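Local atomic coordinates of DNA repair protein RAD14 (PDB entry 5A3D), a protein that binds damaged, kinked DNA in nucleotide excision repair and is required for the incision step. Residues P15-V20 / Y37-K42. Sequence-based numbering, arbitrary orientation.
Sequences PVLHDV and YALLTK. With nucleotides of chain D.
Leu17, on the short helix 15-19, divides its two methyls between Tyr37, at the end of helix 34-37, and Leu39, the first residue of strand 39-41. Its CD1 lies 4.1 Å from CB of Tyr37 and comes to the aromatic ring obliquely, the two side chains crossing at about a right angle, while its CD2 makes a looser approach to CD2 of Leu39 at 4.4 Å. CG of Leu17 lies anti to the carbonyl carbon (chi1 -69°), which places the branch point so that CD1 reaches Tyr37 and CD2 Leu39. This is the close-packed part of the contact: Leu17 and Tyr37 are both buried, with Ser30 against both and Val82 against Leu17. The hydroxyl of Tyr37 is hydrogen-bonded to Glu6, and the side chain of Tyr37 lies about 5 Å from that of the zinc ligand Cys29, near the metal site without being part of it.

Val16 and Leu39, by contrast, are partly exposed and share a single methyl-to-methyl contact, CG1 to CD1 at 4.2 Å. No hydrogen bond joins the two segments. On the outer side of helix 15-19, ND1 of His18 donates to OD1 of Asp19 (2.9 Å, 167°), in the ring plane and on the anti side of the carboxylate.

From Leu39 onward, segment 37-42 runs along the DNA, Leu39 packing on a guanine base. OG1 of Thr41, at the N-cap of helix 42-49, caps a backbone N beside the DG3 phosphate. Lys42, the first residue of that helix, extends NZ to OP2 of DA4 in chain D (2.7 Å), with Asn57 as a second partner, and its backbone N makes a weak bond to OP1 of DG3 (3.3 Å). The arrangement joins the four-cysteine zinc finger to the DNA-contacting edge strand of the XPA-family DNA-binding domain.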
loop_
_atom_site.group_PDB
_atom_site.type_symbol
_atom_site.label_atom_id
_atom_site.label_comp_id
_atom_site.label_asym_id
_atom_site.label_seq_id
_atom_site.Cartn_x
_atom_site.Cartn_y
_atom_site.Cartn_z
ATOM N N PRO B 15 28.606 -19.127 -0.726
ATOM C CA PRO B 15 28.757 -17.687 -0.902
ATOM C C PRO B 15 27.461 -16.949 -0.554
ATOM O O PRO B 15 27.500 -15.900 0.117
ATOM C CB PRO B 15 29.149 -17.568 -2.366
ATOM C CG PRO B 15 30.025 -18.799 -2.593
ATOM C CD PRO B 15 29.238 -19.875 -1.845
ATOM N N VAL B 16 26.306 -17.504 -0.933
ATOM C CA VAL B 16 25.055 -16.844 -0.628
ATOM C C VAL B 16 24.755 -16.830 0.850
ATOM O O VAL B 16 24.409 -15.772 1.432
ATOM C CB VAL B 16 23.896 -17.355 -1.439
ATOM C CG1 VAL B 16 22.518 -16.884 -0.879
ATOM C CG2 VAL B 16 24.000 -16.874 -2.842
ATOM N N LEU B 17 24.833 -17.998 1.467
ATOM C CA LEU B 17 24.528 -18.115 2.904
ATOM C C LEU B 17 25.399 -17.264 3.759
ATOM O O LEU B 17 24.911 -16.562 4.670
ATOM C CB LEU B 17 24.493 -19.528 3.398
ATOM C CG LEU B 17 23.290 -20.241 2.822
ATOM C CD1 LEU B 17 23.355 -21.725 3.062
ATOM C CD2 LEU B 17 21.931 -19.813 3.326
ATOM N N HIS B 18 26.648 -17.191 3.380
ATOM C CA HIS B 18 27.595 -16.437 4.119
ATOM C C HIS B 18 27.465 -14.937 3.839
ATOM O O HIS B 18 27.356 -14.145 4.756
ATOM C CB HIS B 18 28.977 -16.981 3.736
ATOM C CG HIS B 18 30.074 -16.272 4.398
ATOM N ND1 HIS B 18 30.618 -15.125 3.886
ATOM C CD2 HIS B 18 30.621 -16.442 5.617
ATOM C CE1 HIS B 18 31.518 -14.658 4.732
ATOM N NE2 HIS B 18 31.573 -15.485 5.767
ATOM N N ASP B 19 27.506 -14.538 2.577
ATOM C CA ASP B 19 27.622 -13.114 2.253
ATOM C C ASP B 19 26.284 -12.427 2.494
ATOM O O ASP B 19 26.256 -11.243 2.963
ATOM C CB ASP B 19 28.042 -12.853 0.798
ATOM C CG ASP B 19 29.464 -13.266 0.463
ATOM O OD1 ASP B 19 30.282 -13.670 1.358
ATOM O OD2 ASP B 19 29.769 -13.106 -0.766
ATOM N N VAL B 20 25.170 -13.098 2.145
ATOM C CA VAL B 20 23.827 -12.440 2.196
ATOM C C VAL B 20 23.160 -12.703 3.514
ATOM O O VAL B 20 22.650 -11.802 4.113
ATOM C CB VAL B 20 22.869 -12.947 1.100
ATOM C CG1 VAL B 20 21.442 -12.367 1.263
ATOM C CG2 VAL B 20 23.471 -12.572 -0.280
ATOM N N TYR B 37 18.181 -24.179 5.800
ATOM C CA TYR B 37 18.889 -23.338 4.913
ATOM C C TYR B 37 18.262 -23.080 3.559
ATOM O O TYR B 37 18.815 -22.402 2.736
ATOM C CB TYR B 37 20.332 -23.824 4.789
ATOM C CG TYR B 37 21.053 -23.908 6.110
ATOM C CD1 TYR B 37 21.214 -22.796 6.903
ATOM C CD2 TYR B 37 21.479 -25.118 6.615
ATOM C CE1 TYR B 37 21.869 -22.839 8.134
ATOM C CE2 TYR B 37 22.155 -25.160 7.838
ATOM C CZ TYR B 37 22.305 -24.038 8.625
ATOM O OH TYR B 37 22.995 -24.098 9.827
ATOM N N ALA B 38 17.138 -23.667 3.324
ATOM C CA ALA B 38 16.516 -23.519 2.027
ATOM C C ALA B 38 16.134 -22.068 1.784
ATOM O O ALA B 38 15.728 -21.374 2.700
ATOM C CB ALA B 38 15.197 -24.284 1.983
ATOM N N LEU B 39 16.104 -21.684 0.534
ATOM C CA LEU B 39 15.701 -20.306 0.196
ATOM C C LEU B 39 14.262 -20.372 -0.307
ATOM O O LEU B 39 13.852 -21.332 -0.972
ATOM C CB LEU B 39 16.624 -19.689 -0.768
ATOM C CG LEU B 39 18.108 -19.610 -0.413
ATOM C CD1 LEU B 39 18.872 -18.888 -1.524
ATOM C CD2 LEU B 39 18.324 -18.926 0.953
ATOM N N LEU B 40 13.470 -19.415 0.174
ATOM C CA LEU B 40 12.032 -19.390 -0.049
ATOM C C LEU B 40 11.745 -18.086 -0.757
ATOM O O LEU B 40 12.259 -17.017 -0.401
ATOM C CB LEU B 40 11.309 -19.341 1.283
ATOM C CG LEU B 40 11.533 -20.519 2.239
ATOM C CD1 LEU B 40 10.733 -20.274 3.509
ATOM C CD2 LEU B 40 11.064 -21.729 1.518
ATOM N N THR B 41 10.892 -18.147 -1.742
ATOM C CA THR B 41 10.449 -16.913 -2.355
ATOM C C THR B 41 9.570 -16.139 -1.410
ATOM O O THR B 41 9.004 -16.624 -0.436
ATOM C CB THR B 41 9.695 -17.192 -3.662
ATOM O OG1 THR B 41 8.459 -17.811 -3.308
ATOM C CG2 THR B 41 10.469 -18.057 -4.601
ATOM N N LYS B 42 9.368 -14.884 -1.771
ATOM C CA LYS B 42 8.439 -14.052 -1.116
ATOM C C LYS B 42 7.012 -14.666 -1.086
ATOM O O LYS B 42 6.430 -14.760 -0.030
ATOM C CB LYS B 42 8.471 -12.664 -1.676
ATOM C CG LYS B 42 7.766 -11.681 -0.689
ATOM C CD LYS B 42 7.694 -10.366 -1.280
ATOM C CE LYS B 42 7.385 -9.358 -0.228
ATOM N NZ LYS B 42 7.280 -8.111 -0.929
ATOM P P DG D 3 8.549 -13.867 -5.464
ATOM O OP1 DG D 3 9.794 -13.446 -4.750
ATOM O OP2 DG D 3 7.540 -14.645 -4.774
ATOM O "O5'" DG D 3 7.855 -12.557 -6.056
ATOM C "C5'" DG D 3 8.604 -11.651 -6.863
ATOM C "C4'" DG D 3 7.860 -10.335 -6.968
ATOM O "O4'" DG D 3 6.713 -10.469 -7.844
ATOM C "C3'" DG D 3 7.319 -9.768 -5.664
ATOM O "O3'" DG D 3 7.576 -8.394 -5.923
ATOM C "C2'" DG D 3 5.867 -10.231 -5.662
ATOM C "C1'" DG D 3 5.507 -10.235 -7.144
ATOM N N9 DG D 3 4.532 -11.220 -7.608
ATOM C C8 DG D 3 4.431 -12.544 -7.256
ATOM N N7 DG D 3 3.503 -13.181 -7.913
ATOM C C5 DG D 3 2.932 -12.210 -8.723
ATOM C C6 DG D 3 1.886 -12.304 -9.661
ATOM O O6 DG D 3 1.202 -13.286 -9.946
ATOM N N1 DG D 3 1.618 -11.073 -10.254
ATOM C C2 DG D 3 2.314 -9.914 -10.016
ATOM N N2 DG D 3 1.942 -8.839 -10.726
ATOM N N3 DG D 3 3.328 -9.827 -9.182
ATOM C C4 DG D 3 3.585 -11.005 -8.577
ATOM P P DA D 4 7.315 -7.301 -4.780
ATOM O OP1 DA D 4 8.425 -6.359 -4.797
ATOM O OP2 DA D 4 6.925 -7.994 -3.580
ATOM O "O5'" DA D 4 6.082 -6.474 -5.352
ATOM C "C5'" DA D 4 6.287 -5.847 -6.626
ATOM C "C4'" DA D 4 5.122 -4.971 -7.016
ATOM O "O4'" DA D 4 4.038 -5.800 -7.476
ATOM C "C3'" DA D 4 4.539 -4.097 -5.909
ATOM O "O3'" DA D 4 4.133 -2.872 -6.521
ATOM C "C2'" DA D 4 3.389 -4.942 -5.385
ATOM C "C1'" DA D 4 2.896 -5.641 -6.640
ATOM N N9 DA D 4 2.334 -6.970 -6.466
ATOM C C8 DA D 4 2.802 -7.967 -5.649
ATOM N N7 DA D 4 2.170 -9.104 -5.786
ATOM C C5 DA D 4 1.247 -8.851 -6.789
ATOM C C6 DA D 4 0.263 -9.649 -7.382
ATOM N N6 DA D 4 0.058 -10.921 -7.048
ATOM N N1 DA D 4 -0.532 -9.081 -8.317
ATOM C C2 DA D 4 -0.329 -7.795 -8.638
ATOM N N3 DA D 4 0.585 -6.947 -8.168
ATOM C C4 DA D 4 1.354 -7.547 -7.238
#